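Local coordinates for protein malonate decarboxylase subunit alpha (Acinetobacter baumannii ATCC 17978, PDB 6MPR) that probably acts as the acyl-carrier-protein transferase component of malonate decarboxylase, exchanging the acetyl group on the acyl-carrier protein for malonyl before decarboxylation, at residues E53-P58 against I194-V199; K61-G66 against P182-P187; D89-M94 against V152-N157. One frame throughout, in Å; residues are numbered along the deposited sequence. Where two conformers were deposited one is given.

Contact 1: residues E53-P58 against I194-V199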
ATOM      1  N   GLU A  53      24.114 -11.103  21.302  1.00 14.48           N
ATOM      2  CA  GLU A  53      24.545 -12.490  21.151  1.00 15.98           C
ATOM      3  C   GLU A  53      23.647 -13.482  21.881  1.00 21.44           C
ATOM      4  O   GLU A  53      23.774 -14.694  21.659  1.00 20.55           O
ATOM      5  CB  GLU A  53      25.978 -12.631  21.662  1.00 16.94           C
ATOM      6  CG  GLU A  53      27.013 -11.964  20.778  1.00 17.33           C
ATOM      7  CD  GLU A  53      28.394 -11.952  21.395  1.00 22.77           C
ATOM      8  OE1 GLU A  53      29.348 -11.589  20.672  1.00 22.28           O
ATOM      9  OE2 GLU A  53      28.535 -12.316  22.591  1.00 21.43           O
ATOM     10  N   THR A  54      22.791 -13.002  22.775  1.00 17.49           N
ATOM     11  CA  THR A  54      21.865 -13.842  23.522  1.00 15.33           C
ATOM     12  C   THR A  54      20.500 -13.900  22.853  1.00 15.64           C
ATOM     13  O   THR A  54      19.858 -14.956  22.836  1.00 19.93           O
ATOM     14  CB  THR A  54      21.706 -13.303  24.954  1.00 15.44           C
ATOM     15  OG1 THR A  54      22.988 -13.178  25.562  1.00 17.56           O
ATOM     16  CG2 THR A  54      20.822 -14.217  25.797  1.00 22.32           C
ATOM     17  N   LEU A  55      20.039 -12.774  22.307  1.00 17.93           N
ATOM     18  CA  LEU A  55      18.696 -12.673  21.746  1.00 18.08           C
ATOM     19  C   LEU A  55      18.625 -13.074  20.277  1.00 15.99           C
ATOM     20  O   LEU A  55      17.550 -13.467  19.798  1.00 17.66           O
ATOM     21  CB  LEU A  55      18.173 -11.242  21.900  1.00 17.35           C
ATOM     22  CG  LEU A  55      17.973 -10.799  23.347  1.00 21.12           C
ATOM     23  CD1 LEU A  55      17.572  -9.356  23.376  1.00 15.77           C
ATOM     24  CD2 LEU A  55      16.909 -11.655  24.017  1.00 15.37           C
ATOM     25  N   ILE A  56      19.722 -12.953  19.548  1.00 15.66           N
ATOM     26  CA  ILE A  56      19.766 -13.283  18.125  1.00 13.30           C
ATOM     27  C   ILE A  56      20.369 -14.668  17.973  1.00 14.86           C
ATOM     28  O   ILE A  56      21.247 -15.068  18.750  1.00 19.82           O
ATOM     29  CB  ILE A  56      20.571 -12.238  17.327  1.00 11.90           C
ATOM     30  CG1 ILE A  56      20.034 -10.825  17.579  1.00 16.09           C
ATOM     31  CG2 ILE A  56      20.555 -12.560  15.828  1.00 11.18           C
ATOM     32  CD1 ILE A  56      20.854  -9.764  16.890  1.00 15.82           C
ATOM     33  N   THR A  57      19.863 -15.426  17.004  1.00 14.37           N
ATOM     34  CA  THR A  57      20.253 -16.800  16.711  0.60 19.46           C
ATOM     35  C   THR A  57      20.752 -16.870  15.269  1.00 18.59           C
ATOM     36  O   THR A  57      20.223 -16.156  14.411  1.00 17.05           O
ATOM     37  CB  THR A  57      19.046 -17.739  16.899  0.60 23.48           C
ATOM     38  OG1 THR A  57      18.430 -17.474  18.167  0.60 28.17           O
ATOM     39  CG2 THR A  57      19.442 -19.223  16.855  0.60 24.65           C
ATOM     40  N   PRO A  58      21.738 -17.711  14.963  1.00 15.61           N
ATOM     41  CA  PRO A  58      22.178 -17.829  13.567  1.00 18.17           C
ATOM     42  C   PRO A  58      21.011 -18.173  12.651  1.00 16.00           C
ATOM     43  O   PRO A  58      20.108 -18.933  13.015  1.00 16.34           O
ATOM     44  CB  PRO A  58      23.206 -18.960  13.614  1.00 24.54           C
ATOM     45  CG  PRO A  58      23.708 -18.955  15.004  1.00 28.71           C
ATOM     46  CD  PRO A  58      22.569 -18.518  15.874  1.00 17.07           C
ATOM     47  N   ILE A 194      11.574 -10.682  18.304  1.00 10.33           N
ATOM     48  CA  ILE A 194      12.181  -9.916  19.394  1.00 12.82           C
ATOM     49  C   ILE A 194      12.500  -8.508  18.895  1.00 16.81           C
ATOM     50  O   ILE A 194      13.192  -8.339  17.882  1.00 14.65           O
ATOM     51  CB  ILE A 194      13.425 -10.632  19.946  1.00  9.84           C
ATOM     52  CG1 ILE A 194      13.001 -12.002  20.502  1.00 14.57           C
ATOM     53  CG2 ILE A 194      14.108  -9.763  21.002  1.00 12.90           C
ATOM     54  CD1 ILE A 194      14.103 -12.792  21.112  1.00 18.11           C
ATOM     55  N   VAL A 195      11.976  -7.502  19.597  1.00 13.62           N
ATOM     56  CA  VAL A 195      12.049  -6.102  19.173  1.00 10.15           C
ATOM     57  C   VAL A 195      12.938  -5.378  20.175  1.00 13.75           C
ATOM     58  O   VAL A 195      12.640  -5.353  21.376  1.00 11.98           O
ATOM     59  CB  VAL A 195      10.648  -5.471  19.090  1.00 10.35           C
ATOM     60  CG1 VAL A 195      10.694  -3.957  18.774  1.00 10.10           C
ATOM     61  CG2 VAL A 195       9.780  -6.203  18.025  1.00 11.60           C
ATOM     62  N   ILE A 196      14.036  -4.807  19.687  1.00 10.38           N
ATOM     63  CA  ILE A 196      14.960  -4.027  20.503  1.00  9.17           C
ATOM     64  C   ILE A 196      15.017  -2.625  19.924  1.00 14.47           C
ATOM     65  O   ILE A 196      15.293  -2.461  18.734  1.00 11.97           O
ATOM     66  CB  ILE A 196      16.366  -4.648  20.529  1.00 13.62           C
ATOM     67  CG1 ILE A 196      16.305  -6.088  21.044  1.00 17.94           C
ATOM     68  CG2 ILE A 196      17.307  -3.788  21.379  1.00 13.11           C
ATOM     69  CD1 ILE A 196      17.471  -6.910  20.620  1.00 16.69           C
ATOM     70  N   VAL A 197      14.788  -1.617  20.762  1.00 13.45           N
ATOM     71  CA  VAL A 197      14.764  -0.221  20.322  1.00 12.65           C
ATOM     72  C   VAL A 197      15.857   0.547  21.063  1.00 13.43           C
ATOM     73  O   VAL A 197      15.829   0.656  22.296  1.00 11.95           O
ATOM     74  CB  VAL A 197      13.388   0.430  20.548  1.00  9.90           C
ATOM     75  CG1 VAL A 197      13.334   1.820  19.907  1.00 12.59           C
ATOM     76  CG2 VAL A 197      12.275  -0.460  19.979  1.00 12.22           C
ATOM     77  N   GLN A 198      16.803   1.110  20.318  1.00  9.60           N
ATOM     78  CA  GLN A 198      17.705   2.081  20.924  1.00  9.74           C
ATOM     79  C   GLN A 198      17.009   3.439  21.021  1.00  9.69           C
ATOM     80  O   GLN A 198      16.275   3.843  20.111  1.00 11.16           O
ATOM     81  CB  GLN A 198      19.006   2.190  20.122  1.00 11.45           C
ATOM     82  CG  GLN A 198      18.831   2.765  18.702  1.00 10.88           C
ATOM     83  CD  GLN A 198      20.132   3.281  18.148  1.00 10.78           C
ATOM     84  OE1 GLN A 198      20.931   2.519  17.605  1.00 11.39           O
ATOM     85  NE2 GLN A 198      20.362   4.588  18.288  1.00 13.44           N
ATOM     86  N   VAL A 199      17.216   4.138  22.141  1.00 11.57           N
ATOM     87  CA  VAL A 199      16.633   5.466  22.317  1.00 10.22           C
ATOM     88  C   VAL A 199      17.703   6.465  22.726  1.00 14.43           C
ATOM     89  O   VAL A 199      18.703   6.118  23.365  1.00 13.02           O
ATOM     90  CB  VAL A 199      15.470   5.491  23.342  1.00 10.35           C
ATOM     91  CG1 VAL A 199      14.289   4.673  22.818  1.00 14.81           C
ATOM     92  CG2 VAL A 199      15.923   4.992  24.719  1.00 14.74           C
TER
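The flat group in this contact is the peptide carbonyl of Leu55, and it meets Ile194 at the oxygen rather than over a face: Ile194 CD1 lies 3.8 Å from Leu55 O, a little out of the peptide plane and on the side of the oxygen nearer Leu55's own CA. No atom of 194-199 stacks on that peptide, and no hydrogen bond joins the two segments. The remaining contact is aliphatic and is carried by the fork of Leu55. One prong, CD1, reaches Ile196 CD1 at 3.7 Å; the other, CD2, stands 4.2 Å from Ile194 CD1. The Leu55 side chain runs at about a right angle to Ile194 and at a slant to Ile196. The two isoleucines point from the same face of the strand and share one shape, CG1 anti to the carbonyl carbon (chi1 -61° in Ile194 and -57° in Ile196) with CD1 extended beyond it, which brings both terminal methyls up to the leucine. This is a helix packed on a parallel sheet, in the manner of Rossmann-like alpha/beta folds: helix 48-55 ends here, Ile56 being the first residue to leave helical geometry, and strand 194-199 lies within the sheet between strands 158-163 and 221-224. Neighbouring elements extend the apolar layer, since Ala34 of helix 22-34 touches Leu55 and Leu160 of strand 158-163 touches Ile196. Just past the helix, Thr57 N is hydrogen-bonded to Asp60 OD2 in the turn that leads into strand 61-64.

Contact 2: residues K61-G66 against P182-P187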
ATOM      1  N   LYS A  61      16.135 -13.966  10.527  1.00 13.06           N
ATOM      2  CA  LYS A  61      15.797 -12.762   9.769  1.00 10.41           C
ATOM      3  C   LYS A  61      15.813 -11.564  10.714  1.00  9.41           C
ATOM      4  O   LYS A  61      15.021 -11.503  11.657  1.00 11.89           O
ATOM      5  CB  LYS A  61      14.426 -12.909   9.109  1.00 12.64           C
ATOM      6  CG  LYS A  61      14.360 -14.024   8.077  1.00 16.32           C
ATOM      7  CD  LYS A  61      12.961 -14.125   7.474  1.00 16.60           C
ATOM      8  CE  LYS A  61      12.829 -15.319   6.537  1.00 25.77           C
ATOM      9  NZ  LYS A  61      13.155 -16.603   7.215  1.00 33.15           N
ATOM     10  N   VAL A  62      16.696 -10.606  10.455  1.00 12.00           N
ATOM     11  CA  VAL A  62      16.922  -9.472  11.349  1.00  8.45           C
ATOM     12  C   VAL A  62      16.626  -8.227  10.547  1.00  9.79           C
ATOM     13  O   VAL A  62      17.350  -7.919   9.598  1.00  9.50           O
ATOM     14  CB  VAL A  62      18.363  -9.441  11.880  1.00  8.65           C
ATOM     15  CG1 VAL A  62      18.583  -8.216  12.773  1.00  8.46           C
ATOM     16  CG2 VAL A  62      18.662 -10.751  12.635  1.00 12.84           C
ATOM     17  N   VAL A  63      15.561  -7.520  10.916  1.00  9.79           N
ATOM     18  CA  VAL A  63      15.305  -6.188  10.381  1.00 10.58           C
ATOM     19  C   VAL A  63      16.187  -5.204  11.135  1.00  9.66           C
ATOM     20  O   VAL A  63      16.179  -5.179  12.369  1.00  8.71           O
ATOM     21  CB  VAL A  63      13.822  -5.824  10.539  1.00  6.75           C
ATOM     22  CG1 VAL A  63      13.582  -4.345  10.202  1.00  8.38           C
ATOM     23  CG2 VAL A  63      12.949  -6.730   9.649  1.00 11.32           C
ATOM     24  N   LEU A  64      16.924  -4.374  10.400  1.00  8.02           N
ATOM     25  CA  LEU A  64      17.837  -3.401  10.990  1.00 13.71           C
ATOM     26  C   LEU A  64      17.552  -2.062  10.337  1.00  7.86           C
ATOM     27  O   LEU A  64      17.576  -1.961   9.104  1.00 11.58           O
ATOM     28  CB  LEU A  64      19.305  -3.799  10.774  1.00 10.30           C
ATOM     29  CG  LEU A  64      20.377  -2.769  11.170  1.00  8.76           C
ATOM     30  CD1 LEU A  64      20.257  -2.448  12.643  1.00  9.63           C
ATOM     31  CD2 LEU A  64      21.773  -3.308  10.863  1.00 10.41           C
ATOM     32  N   GLU A  65      17.240  -1.053  11.146  1.00 11.15           N
ATOM     33  CA  GLU A  65      17.026   0.299  10.634  1.00 13.62           C
ATOM     34  C   GLU A  65      18.365   1.017  10.484  1.00 13.62           C
ATOM     35  O   GLU A  65      19.121   1.116  11.453  1.00 11.54           O
ATOM     36  CB  GLU A  65      16.122   1.082  11.589  1.00 13.57           C
ATOM     37  CG  GLU A  65      14.677   0.582  11.668  1.00  8.82           C
ATOM     38  CD  GLU A  65      13.836   1.419  12.618  1.00 14.89           C
ATOM     39  OE1 GLU A  65      14.363   2.392  13.193  1.00 11.90           O
ATOM     40  OE2 GLU A  65      12.658   1.088  12.818  1.00 13.72           O
ATOM     41  N   GLY A  66      18.687   1.466   9.275  1.00  8.99           N
ATOM     42  CA  GLY A  66      18.048   0.975   8.068  1.00  9.62           C
ATOM     43  C   GLY A  66      16.818   1.672   7.503  1.00 13.71           C
ATOM     44  O   GLY A  66      16.277   1.225   6.486  1.00 11.48           O
ATOM     45  N   PRO A 182       6.852   1.797  12.686  1.00  9.11           N
ATOM     46  CA  PRO A 182       5.637   1.022  13.003  1.00 16.03           C
ATOM     47  C   PRO A 182       5.413  -0.139  12.049  1.00 13.63           C
ATOM     48  O   PRO A 182       4.937  -1.199  12.469  1.00 12.45           O
ATOM     49  CB  PRO A 182       4.516   2.065  12.901  1.00 15.50           C
ATOM     50  CG  PRO A 182       5.197   3.393  13.009  1.00 17.93           C
ATOM     51  CD  PRO A 182       6.518   3.188  12.325  1.00 12.46           C
ATOM     52  N   ALA A 183       5.772   0.022  10.773  1.00  8.78           N
ATOM     53  CA  ALA A 183       5.566  -1.044   9.798  1.00 10.66           C
ATOM     54  C   ALA A 183       6.558  -2.179   9.998  1.00  8.88           C
ATOM     55  O   ALA A 183       6.246  -3.329   9.679  1.00 12.48           O
ATOM     56  CB  ALA A 183       5.697  -0.505   8.369  1.00  9.39           C
ATOM     57  N   LEU A 184       7.759  -1.870  10.499  1.00  9.31           N
ATOM     58  CA  LEU A 184       8.772  -2.902  10.718  1.00  8.46           C
ATOM     59  C   LEU A 184       8.537  -3.654  12.022  1.00 11.07           C
ATOM     60  O   LEU A 184       8.828  -4.856  12.116  1.00 10.50           O
ATOM     61  CB  LEU A 184      10.171  -2.276  10.735  1.00  9.17           C
ATOM     62  CG  LEU A 184      10.611  -1.467   9.515  1.00  8.66           C
ATOM     63  CD1 LEU A 184      11.973  -0.809   9.757  1.00 10.94           C
ATOM     64  CD2 LEU A 184      10.623  -2.330   8.254  1.00  8.33           C
ATOM     65  N   ILE A 185       8.065  -2.954  13.062  1.00  7.74           N
ATOM     66  CA  ILE A 185       7.963  -3.574  14.381  1.00  9.10           C
ATOM     67  C   ILE A 185       6.740  -4.469  14.487  1.00  9.46           C
ATOM     68  O   ILE A 185       6.826  -5.571  15.040  1.00 10.34           O
ATOM     69  CB  ILE A 185       7.963  -2.486  15.471  1.00 12.50           C
ATOM     70  CG1 ILE A 185       9.350  -1.833  15.539  1.00 13.85           C
ATOM     71  CG2 ILE A 185       7.564  -3.076  16.822  1.00 13.83           C
ATOM     72  CD1 ILE A 185       9.405  -0.608  16.449  1.00 11.23           C
ATOM     73  N   GLU A 186       5.580  -4.013  13.991  1.00  8.45           N
ATOM     74  CA  GLU A 186       4.350  -4.779  14.198  1.00  8.99           C
ATOM     75  C   GLU A 186       4.464  -6.237  13.766  1.00 10.52           C
ATOM     76  O   GLU A 186       4.037  -7.111  14.532  1.00 10.43           O
ATOM     77  CB  GLU A 186       3.163  -4.094  13.511  1.00 10.43           C
ATOM     78  CG  GLU A 186       1.903  -4.947  13.580  1.00 12.51           C
ATOM     79  CD  GLU A 186       0.644  -4.210  13.166  1.00 11.37           C
ATOM     80  OE1 GLU A 186       0.673  -2.952  13.080  1.00 13.17           O
ATOM     81  OE2 GLU A 186      -0.385  -4.906  12.947  1.00 11.90           O
ATOM     82  N   PRO A 187       5.018  -6.577  12.591  1.00  9.68           N
ATOM     83  CA  PRO A 187       5.090  -8.006  12.222  1.00  9.70           C
ATOM     84  C   PRO A 187       5.825  -8.872  13.232  1.00 13.17           C
ATOM     85  O   PRO A 187       5.415 -10.014  13.483  1.00 12.65           O
ATOM     86  CB  PRO A 187       5.818  -7.971  10.867  1.00  7.75           C
ATOM     87  CG  PRO A 187       5.370  -6.658  10.268  1.00  8.79           C
ATOM     88  CD  PRO A 187       5.408  -5.708  11.468  1.00  9.78           C
TER
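Leu184 projects from helix 181-189 onto strand 61-64, and the pair illustrates how a beta-alpha-beta crossover is packed: the helix lies on the path between the parallel, adjacent strands 158-163 and 194-199, and this leucine reaches strand 61-64, next to 158-163 on its other side. Its CB already touches the strand, 4.0 Å from Val63 CG1. CG follows at 4.2 Å from the same methyl, and the branch CD2 lies 4.1 Å from it, so the leucine bends round the one valine methyl. Val63 presents CG1 because that methyl is anti to the backbone N (chi1 170°). The other branch, CD1, is shared. It is 3.9 Å from Val63 CG1 but comes nearer to Glu65, with CG at 3.6 Å, and thus rests against the extended aliphatic part of an acidic side chain. Both Val63 and Glu65 meet Leu184 at a slant. The carboxylate beyond is buried and held from several directions: Glu65 OE2 is hydrogen-bonded to the hydroxyls of Ser181 and Ser161, and OE1 to Ala162 N, bonds that should fix the carboxylate's rotation. Tyr147 of helix 143-149 also packs on Leu184; two residues on from Leu184 in helix 181-189, Glu186 forms a salt bridge to Arg347 of the second subunit, so one turn of helix serves both the sheet and the dimer. Within the strand-helix contact, Leu184 CD1 finishes 3.7 Å from Glu65 OE2, the very oxygen that the two serines bind.

Contact 3: residues D89-M94 against V152-N157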
ATOM      1  N   ASP A  89      25.326 -16.192   9.484  1.00 21.26           N
ATOM      2  CA  ASP A  89      24.235 -16.509   8.555  1.00 19.71           C
ATOM      3  C   ASP A  89      22.979 -15.712   8.864  1.00 19.28           C
ATOM      4  O   ASP A  89      21.858 -16.173   8.615  1.00 19.00           O
ATOM      5  CB  ASP A  89      23.923 -18.006   8.545  1.00 15.87           C
ATOM      6  CG  ASP A  89      25.033 -18.817   7.917  1.00 28.84           C
ATOM      7  OD1 ASP A  89      25.143 -18.802   6.676  1.00 32.05           O
ATOM      8  OD2 ASP A  89      25.825 -19.425   8.667  1.00 30.79           O
ATOM      9  N   LEU A  90      23.156 -14.512   9.406  1.00 15.30           N
ATOM     10  CA  LEU A  90      22.022 -13.618   9.585  1.00 12.24           C
ATOM     11  C   LEU A  90      21.450 -13.224   8.229  1.00 17.14           C
ATOM     12  O   LEU A  90      22.185 -12.972   7.274  1.00 14.32           O
ATOM     13  CB  LEU A  90      22.434 -12.368  10.372  1.00 13.07           C
ATOM     14  CG  LEU A  90      22.825 -12.597  11.835  1.00 12.88           C
ATOM     15  CD1 LEU A  90      22.891 -11.297  12.610  1.00 14.71           C
ATOM     16  CD2 LEU A  90      21.873 -13.606  12.506  1.00 15.04           C
ATOM     17  N   HIS A  91      20.131 -13.192   8.144  1.00 14.21           N
ATOM     18  CA  HIS A  91      19.430 -12.765   6.938  1.00 14.21           C
ATOM     19  C   HIS A  91      18.962 -11.350   7.242  1.00 13.65           C
ATOM     20  O   HIS A  91      18.011 -11.149   8.004  1.00 12.14           O
ATOM     21  CB  HIS A  91      18.284 -13.723   6.619  1.00 15.42           C
ATOM     22  CG  HIS A  91      17.470 -13.351   5.417  1.00 11.99           C
ATOM     23  ND1 HIS A  91      16.596 -14.235   4.828  1.00 14.88           N
ATOM     24  CD2 HIS A  91      17.376 -12.201   4.706  1.00 11.55           C
ATOM     25  CE1 HIS A  91      16.009 -13.655   3.794  1.00 18.21           C
ATOM     26  NE2 HIS A  91      16.458 -12.414   3.704  1.00 12.82           N
ATOM     27  N   MET A  92      19.667 -10.367   6.688  1.00  9.83           N
ATOM     28  CA  MET A  92      19.341  -8.979   6.992  1.00 11.27           C
ATOM     29  C   MET A  92      18.219  -8.503   6.095  1.00  9.40           C
ATOM     30  O   MET A  92      18.191  -8.793   4.890  1.00 11.76           O
ATOM     31  CB  MET A  92      20.562  -8.074   6.817  1.00 12.19           C
ATOM     32  CG  MET A  92      21.767  -8.517   7.642  1.00 18.04           C
ATOM     33  SD  MET A  92      21.417  -8.727   9.410  1.00 13.30           S
ATOM     34  CE  MET A  92      20.910  -7.050   9.834  1.00 15.07           C
ATOM     35  N   ILE A  93      17.293  -7.760   6.695  1.00  9.05           N
ATOM     36  CA  ILE A  93      16.164  -7.156   6.001  1.00 12.58           C
ATOM     37  C   ILE A  93      16.248  -5.667   6.281  1.00 13.18           C
ATOM     38  O   ILE A  93      16.026  -5.232   7.419  1.00 11.65           O
ATOM     39  CB  ILE A  93      14.820  -7.742   6.451  1.00 13.46           C
ATOM     40  CG1 ILE A  93      14.795  -9.244   6.176  1.00 13.46           C
ATOM     41  CG2 ILE A  93      13.664  -7.073   5.699  1.00 11.27           C
ATOM     42  CD1 ILE A  93      13.694 -10.000   6.900  1.00 18.53           C
ATOM     43  N   MET A  94      16.588  -4.883   5.249  1.00  9.55           N
ATOM     44  CA  MET A  94      16.877  -3.480   5.500  1.00 10.58           C
ATOM     45  C   MET A  94      16.221  -2.596   4.453  1.00 11.14           C
ATOM     46  O   MET A  94      16.519  -2.735   3.264  1.00 10.20           O
ATOM     47  CB  MET A  94      18.383  -3.247   5.512  1.00 12.73           C
ATOM     48  CG  MET A  94      19.124  -4.102   6.559  1.00 14.01           C
ATOM     49  SD  MET A  94      20.876  -3.722   6.627  1.00 17.61           S
ATOM     50  CE  MET A  94      20.778  -2.105   7.374  1.00 16.90           C
ATOM     51  N   VAL A 152       4.330 -12.262   5.311  1.00  9.09           N
ATOM     52  CA  VAL A 152       4.090 -13.360   4.375  1.00 13.24           C
ATOM     53  C   VAL A 152       5.284 -14.307   4.384  1.00  9.81           C
ATOM     54  O   VAL A 152       5.243 -15.353   5.043  1.00 12.53           O
ATOM     55  CB  VAL A 152       3.793 -12.844   2.952  1.00  9.60           C
ATOM     56  CG1 VAL A 152       3.621 -14.037   1.983  1.00 10.19           C
ATOM     57  CG2 VAL A 152       2.539 -11.984   2.946  1.00 11.61           C
ATOM     58  N   ASP A 153       6.366 -13.959   3.672  1.00 10.03           N
ATOM     59  CA  ASP A 153       7.498 -14.872   3.525  1.00 12.34           C
ATOM     60  C   ASP A 153       8.819 -14.320   4.049  1.00 13.67           C
ATOM     61  O   ASP A 153       9.846 -14.994   3.905  1.00 18.64           O
ATOM     62  CB  ASP A 153       7.672 -15.316   2.054  1.00 12.28           C
ATOM     63  CG  ASP A 153       7.761 -14.148   1.085  1.00 12.19           C
ATOM     64  OD1 ASP A 153       7.702 -13.002   1.560  1.00 11.21           O
ATOM     65  OD2 ASP A 153       7.877 -14.387  -0.153  1.00 13.63           O
ATOM     66  N   LEU A 154       8.827 -13.125   4.641  1.00 14.07           N
ATOM     67  CA  LEU A 154       9.997 -12.591   5.331  1.00 12.37           C
ATOM     68  C   LEU A 154       9.618 -12.199   6.751  1.00 12.50           C
ATOM     69  O   LEU A 154       9.923 -11.103   7.218  1.00 11.25           O
ATOM     70  CB  LEU A 154      10.580 -11.378   4.598  1.00 10.88           C
ATOM     71  CG  LEU A 154      11.217 -11.630   3.227  1.00 11.00           C
ATOM     72  CD1 LEU A 154      11.746 -10.342   2.583  1.00 11.49           C
ATOM     73  CD2 LEU A 154      12.327 -12.662   3.394  1.00 10.91           C
ATOM     74  N   ILE A 155       8.929 -13.089   7.463  1.00 13.02           N
ATOM     75  CA  ILE A 155       8.446 -12.736   8.799  1.00  9.37           C
ATOM     76  C   ILE A 155       9.666 -12.581   9.699  1.00 13.09           C
ATOM     77  O   ILE A 155      10.474 -13.518   9.808  1.00 14.56           O
ATOM     78  CB  ILE A 155       7.457 -13.783   9.341  1.00 13.00           C
ATOM     79  CG1 ILE A 155       6.235 -13.882   8.422  1.00 10.99           C
ATOM     80  CG2 ILE A 155       7.041 -13.421  10.777  1.00 11.97           C
ATOM     81  CD1 ILE A 155       5.232 -14.993   8.823  1.00 10.82           C
ATOM     82  N   PRO A 156       9.859 -11.427  10.334  1.00 12.46           N
ATOM     83  CA  PRO A 156      11.147 -11.155  10.982  1.00 11.16           C
ATOM     84  C   PRO A 156      11.242 -11.817  12.346  1.00 13.25           C
ATOM     85  O   PRO A 156      10.273 -11.867  13.111  1.00 14.50           O
ATOM     86  CB  PRO A 156      11.170  -9.625  11.095  1.00 12.75           C
ATOM     87  CG  PRO A 156       9.718  -9.254  11.219  1.00 13.92           C
ATOM     88  CD  PRO A 156       8.969 -10.251  10.343  1.00 11.86           C
ATOM     89  N   ASN A 157      12.429 -12.344  12.637  1.00 13.36           N
ATOM     90  CA  ASN A 157      12.723 -12.912  13.953  1.00 10.68           C
ATOM     91  C   ASN A 157      13.188 -11.869  14.953  1.00 10.42           C
ATOM     92  O   ASN A 157      12.967 -12.035  16.166  1.00 13.70           O
ATOM     93  CB  ASN A 157      13.809 -13.982  13.843  1.00  9.77           C
ATOM     94  CG  ASN A 157      13.416 -15.106  12.928  1.00 13.65           C
ATOM     95  OD1 ASN A 157      14.012 -15.298  11.869  1.00 13.77           O
ATOM     96  ND2 ASN A 157      12.416 -15.880  13.341  1.00 14.00           N
TER
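His91 and Leu154 run at about a right angle to each other, and the leucine brings a single methyl to the imidazole: Leu154 CD2 lies 3.8 Å from His91 CE1 and 4.2 Å from NE2, approaching the ring obliquely. With CG anti to the backbone N (chi1 178°), the ring's CE1 corner comes up to the leucine methyl. Two residues further on, Ile93 slants across the base of the same leucine. Its CD1 lies 4.1 Å from Leu154 CB and 3.9 Å from Leu154 O, so the isoleucine meets the root of Leu154 while the histidine meets its tip. The loop after helix 143-149 is thereby laid against strand 90-94, an inner strand of the parallel sheet, just before the chain enters strand 158-163. On its far side the loop reaches the dimer interface, where Ile155 packs on Phe339 of the second subunit. The contact is one of van der Waals packing, without a hydrogen bond between the segments. His91 NE2 is hydrogen-bonded to Asp115 OD2 on strand 111-116, a bond that probably limits how far the ring can turn, and Asp115 also touches Leu154.

How the contacts relate
From the N terminus the chain passes through 53-58, 61-66 and 89-94, then returns through 152-157, 182-187 and 194-199 in reverse order of pairing. The loops therefore nest without crossing: contact 3 closes the innermost, contact 2 surrounds it and contact 1 encloses both. All three reach the same parallel sheet. Contact 1 brings in helix 48-55, contact 2 helix 181-189, and contact 3 the loop before strand 158-163. They also adjoin. Val62 N lies 2.8 Å from His91 O, a probable hydrogen bond between neighbouring strands, and Ile194 N lies 2.9 Å from Asn157 O, another probable hydrogen bond. Contacts 2 and 3 further reach the second subunit.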